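Local coordinates for OLD nuclease (Thermus scotoductus, PDB 6P74), which degrades linear or supercoiled double-stranded DNA in the 5'-to-3' direction, nicks circular DNA, and has a DNA-stimulated ATPase activity, at residues A[258-263]-A[292-297]; A[273-278]-A[303-308]. All blocks are in the same frame, centred on the assembly; numbering follows the deposited sequence.

Interaction 1. Residues A[258-263]-A[292-297]; sequences GIFEAF and RLLCEM
Two helices on one face of the ATPase core sheet, 246-266 and 284-299, meet through F260 and E261 on the first and L293, L294 and M297 on the second. The segment axes run in roughly the same direction, 29° apart, and come no closer than 10.3 Å, so long side chains fill the gap and no hydrogen bond crosses it. M297 bends at its last torsion (chi3 -63°) and brings its methyl to the edge of the F260 ring, near the ring plane, with CE 3.5 Å from F260 CD1. L294 CD2 comes obliquely to the same ring atom, 3.9 Å from F260 CD1. L293 divides its branches: CD2 packs 3.8 Å from F260 CB, while CD1 rests against the carboxylate of E261, 3.6 Å from OE1, an oxygen salt-bridged to R264. One turn on, F263 CB lies 4.4 Å from M297 SD. E261 also reaches T199 of the second subunit, and F263 packs on helix 154-166. The F260 ring, with F290 as an edge-to-face partner, lies over strand 272-276, against V273 and I275.

Interaction 2. Residues A[273-278]-A[303-308]; sequences VIIEEP and CQIIYS
P278 and Y307 meet at about a right angle where strands 272-276 and 304-308 end: P278 CG sits over one face of the phenol ring, 4.2 Å from its centroid, in a CH-pi contact. The hydroxyl of Y307 is bonded to the carbonyl of F314. Further back on this sheet face, V273 and I305 project together from the sheet. The bent chain of I305 (chi2 -69°) carries CD1 to 3.7 Å from V273 CB. On the other face I274 and I306 run alongside each other, with CG1 of I274 4.0 Å from CB of I306. The parallel pairing beneath them rests on nearly straight bonds, V273 N to Q304 O and I306 N to V273 O, both 2.8 Å, and on I275 N to I306 O; the next, S308 N to I275 O, is weak. Past the strand end, E277 N donates to S308 O (2.9 Å), from well above the carbonyl plane, and S308 OG bonds E277 OE2 at 3.3 Å, likewise from above the carboxylate plane. E276 leaves on the face of I274, where its carboxylate takes the amide of H140 and a salt bridge from R39, and its side chain lies against T35 of the probable ATP site. A hydrophobic strand ending in acidic residues beside the Walker A helix is characteristic of Walker B in ABC-type P-loop ATPases; here E276 probably stands in the usual aspartate position and E277 in that of the following glutamate.

The two contacts interlock along the chain: 258-263, then 273-278, then 292-297, then 303-308, all within the C-terminal part of the ATPase domain. Strand 272-276, helix 284-299 and strand 304-308 form a beta-alpha-beta unit, and helix 246-266 leads into it. Interaction 2 pairs neighbouring parallel strands inside the mixed core sheet; interaction 1 joins two helices packed on one face of those strands. Their centres lie about 12 Å apart and the layers touch directly: L294 packs on I305, M297 on C303, and F260 on both V273 and I275. One continuous hydrophobic core thus links the inter-helix layer to the strands ending beside the probable ATP site.

Interaction 1. Residues A[258-263]-A[292-297]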
# COMPACT_ATOMS: atom_id res chain seq x y z
N GLY A 258 1.32 -4.95 26.11
CA GLY A 258 2.25 -5.51 27.07
C GLY A 258 3.69 -5.11 26.79
O GLY A 258 4.47 -4.88 27.71
N ILE A 259 4.05 -5.02 25.50
CA ILE A 259 5.41 -4.60 25.17
C ILE A 259 5.64 -3.17 25.65
O ILE A 259 6.67 -2.87 26.27
CB ILE A 259 5.69 -4.74 23.66
CG1 ILE A 259 5.91 -6.21 23.28
CG2 ILE A 259 6.95 -3.97 23.26
CD1 ILE A 259 5.59 -6.48 21.84
N PHE A 260 4.68 -2.29 25.40
CA PHE A 260 4.84 -0.91 25.84
C PHE A 260 4.85 -0.79 27.35
O PHE A 260 5.54 0.08 27.90
CB PHE A 260 3.75 -0.04 25.23
CG PHE A 260 4.09 0.45 23.86
CD1 PHE A 260 4.79 1.64 23.69
CD2 PHE A 260 3.72 -0.27 22.74
CE1 PHE A 260 5.10 2.10 22.43
CE2 PHE A 260 4.03 0.19 21.48
CZ PHE A 260 4.73 1.37 21.32
N GLU A 261 4.10 -1.64 28.04
CA GLU A 261 4.17 -1.65 29.49
C GLU A 261 5.53 -2.12 29.98
O GLU A 261 6.02 -1.64 31.01
CB GLU A 261 3.03 -2.52 30.05
CG GLU A 261 3.07 -2.78 31.56
CD GLU A 261 2.95 -1.52 32.42
OE1 GLU A 261 2.55 -0.47 31.89
OE2 GLU A 261 3.27 -1.59 33.64
N ALA A 262 6.19 -3.04 29.26
CA ALA A 262 7.54 -3.41 29.66
C ALA A 262 8.51 -2.24 29.46
O ALA A 262 9.36 -1.98 30.32
CB ALA A 262 8.01 -4.65 28.91
N PHE A 263 8.38 -1.52 28.34
CA PHE A 263 9.20 -0.32 28.12
C PHE A 263 9.10 0.64 29.30
O PHE A 263 10.11 1.16 29.78
CB PHE A 263 8.78 0.40 26.85
CG PHE A 263 9.42 -0.13 25.60
CD1 PHE A 263 10.77 -0.34 25.53
CD2 PHE A 263 8.65 -0.40 24.48
CE1 PHE A 263 11.35 -0.81 24.37
CE2 PHE A 263 9.22 -0.89 23.33
CZ PHE A 263 10.57 -1.09 23.27
N ARG A 292 -3.39 5.87 28.55
CA ARG A 292 -2.77 6.35 29.78
C ARG A 292 -1.29 6.00 29.81
O ARG A 292 -0.46 6.79 30.28
CB ARG A 292 -3.48 5.76 30.99
CG ARG A 292 -3.15 6.49 32.28
CD ARG A 292 -2.86 5.52 33.41
NE ARG A 292 -1.68 4.70 33.12
CZ ARG A 292 -0.44 5.01 33.49
NH1 ARG A 292 -0.21 6.14 34.16
NH2 ARG A 292 0.57 4.20 33.17
N LEU A 293 -0.94 4.81 29.32
CA LEU A 293 0.45 4.38 29.29
C LEU A 293 1.26 5.23 28.32
O LEU A 293 2.38 5.64 28.65
CB LEU A 293 0.49 2.90 28.92
CG LEU A 293 1.77 2.09 28.91
CD1 LEU A 293 1.36 0.67 28.68
CD2 LEU A 293 2.64 2.56 27.80
N LEU A 294 0.72 5.49 27.13
CA LEU A 294 1.44 6.30 26.17
C LEU A 294 1.62 7.72 26.68
O LEU A 294 2.70 8.31 26.52
CB LEU A 294 0.71 6.28 24.82
CG LEU A 294 0.76 4.90 24.15
CD1 LEU A 294 -0.20 4.81 22.98
CD2 LEU A 294 2.18 4.56 23.70
N CYS A 295 0.60 8.26 27.36
CA CYS A 295 0.71 9.62 27.89
C CYS A 295 1.74 9.71 29.00
O CYS A 295 2.46 10.71 29.11
CB CYS A 295 -0.64 10.11 28.40
SG CYS A 295 -1.86 10.45 27.13
N GLU A 296 1.82 8.70 29.88
CA GLU A 296 2.84 8.77 30.92
C GLU A 296 4.24 8.77 30.31
O GLU A 296 5.11 9.55 30.72
CB GLU A 296 2.68 7.63 31.93
CG GLU A 296 3.59 7.82 33.16
CD GLU A 296 3.66 6.60 34.08
OE1 GLU A 296 2.77 5.73 34.01
OE2 GLU A 296 4.63 6.51 34.88
N MET A 297 4.46 7.94 29.28
CA MET A 297 5.80 7.86 28.69
C MET A 297 6.15 9.14 27.93
O MET A 297 7.30 9.58 27.95
CB MET A 297 5.89 6.66 27.77
CG MET A 297 5.43 5.38 28.42
SD MET A 297 6.29 3.94 27.76
CE MET A 297 5.78 3.95 26.06

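Interaction 2. Residues A[273-278]-A[303-308]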
# COMPACT_ATOMS: atom_id res chain seq x y z
N VAL A 273 8.07 6.95 18.17
CA VAL A 273 7.23 5.83 17.75
C VAL A 273 6.04 6.40 17.00
O VAL A 273 5.40 7.35 17.46
CB VAL A 273 6.74 5.00 18.95
CG1 VAL A 273 5.95 3.80 18.48
CG2 VAL A 273 7.91 4.59 19.83
N ILE A 274 5.74 5.82 15.85
CA ILE A 274 4.59 6.20 15.06
C ILE A 274 3.63 5.02 15.07
O ILE A 274 4.06 3.88 14.85
CB ILE A 274 5.01 6.57 13.63
CG1 ILE A 274 5.83 7.86 13.67
CG2 ILE A 274 3.80 6.67 12.73
CD1 ILE A 274 6.30 8.32 12.31
N ILE A 275 2.36 5.27 15.37
CA ILE A 275 1.38 4.19 15.44
C ILE A 275 0.20 4.54 14.56
O ILE A 275 -0.38 5.63 14.67
CB ILE A 275 0.94 3.89 16.87
CG1 ILE A 275 2.16 3.61 17.73
CG2 ILE A 275 0.05 2.64 16.89
CD1 ILE A 275 1.86 3.41 19.18
N GLU A 276 -0.11 3.63 13.65
CA GLU A 276 -1.32 3.68 12.85
C GLU A 276 -2.44 3.06 13.68
O GLU A 276 -2.45 1.84 13.88
CB GLU A 276 -1.06 2.92 11.56
CG GLU A 276 -1.90 3.27 10.39
CD GLU A 276 -1.56 2.38 9.21
OE1 GLU A 276 -1.33 2.92 8.11
OE2 GLU A 276 -1.51 1.13 9.40
N GLU A 277 -3.36 3.90 14.21
CA GLU A 277 -4.55 3.45 14.94
C GLU A 277 -4.34 2.67 16.23
O GLU A 277 -4.86 1.56 16.38
CB GLU A 277 -5.46 2.64 14.03
CG GLU A 277 -6.53 3.47 13.44
CD GLU A 277 -6.27 3.76 12.00
OE1 GLU A 277 -6.32 2.79 11.21
OE2 GLU A 277 -6.02 4.95 11.67
N PRO A 278 -3.60 3.21 17.19
CA PRO A 278 -3.33 2.46 18.42
C PRO A 278 -4.49 1.71 19.03
O PRO A 278 -4.27 0.80 19.83
CB PRO A 278 -2.78 3.51 19.38
CG PRO A 278 -3.34 4.83 18.86
CD PRO A 278 -3.50 4.69 17.40
N CYS A 303 9.67 8.89 25.51
CA CYS A 303 9.53 8.66 24.08
C CYS A 303 8.65 9.76 23.51
O CYS A 303 8.08 10.58 24.25
CB CYS A 303 8.93 7.29 23.79
SG CYS A 303 7.22 7.21 24.30
N GLN A 304 8.53 9.76 22.20
CA GLN A 304 7.58 10.60 21.49
C GLN A 304 6.65 9.67 20.72
O GLN A 304 7.12 8.76 20.04
CB GLN A 304 8.30 11.57 20.56
CG GLN A 304 7.39 12.19 19.51
CD GLN A 304 8.13 13.09 18.55
OE1 GLN A 304 9.22 12.75 18.07
NE2 GLN A 304 7.55 14.27 18.27
N ILE A 305 5.33 9.89 20.84
CA ILE A 305 4.33 9.06 20.17
C ILE A 305 3.59 9.91 19.15
O ILE A 305 2.98 10.93 19.50
CB ILE A 305 3.34 8.42 21.16
CG1 ILE A 305 4.07 7.64 22.24
CG2 ILE A 305 2.41 7.47 20.43
CD1 ILE A 305 4.75 6.40 21.70
N ILE A 306 3.60 9.47 17.90
CA ILE A 306 2.86 10.12 16.83
C ILE A 306 1.91 9.07 16.27
O ILE A 306 2.35 7.98 15.90
CB ILE A 306 3.79 10.65 15.74
CG1 ILE A 306 4.75 11.70 16.30
CG2 ILE A 306 3.00 11.18 14.53
CD1 ILE A 306 5.82 12.11 15.30
N TYR A 307 0.62 9.40 16.20
CA TYR A 307 -0.31 8.39 15.73
C TYR A 307 -1.52 9.00 15.04
O TYR A 307 -1.92 10.14 15.32
CB TYR A 307 -0.76 7.48 16.87
CG TYR A 307 -1.41 8.20 18.02
CD1 TYR A 307 -2.76 8.53 17.98
CD2 TYR A 307 -0.70 8.52 19.16
CE1 TYR A 307 -3.37 9.17 19.03
CE2 TYR A 307 -1.29 9.15 20.21
CZ TYR A 307 -2.63 9.47 20.15
OH TYR A 307 -3.24 10.11 21.20
N SER A 308 -2.06 8.25 14.08
CA SER A 308 -3.41 8.44 13.59
C SER A 308 -4.37 7.64 14.47
O SER A 308 -3.99 6.62 15.06
CB SER A 308 -3.53 8.01 12.12
OG SER A 308 -3.21 6.63 11.94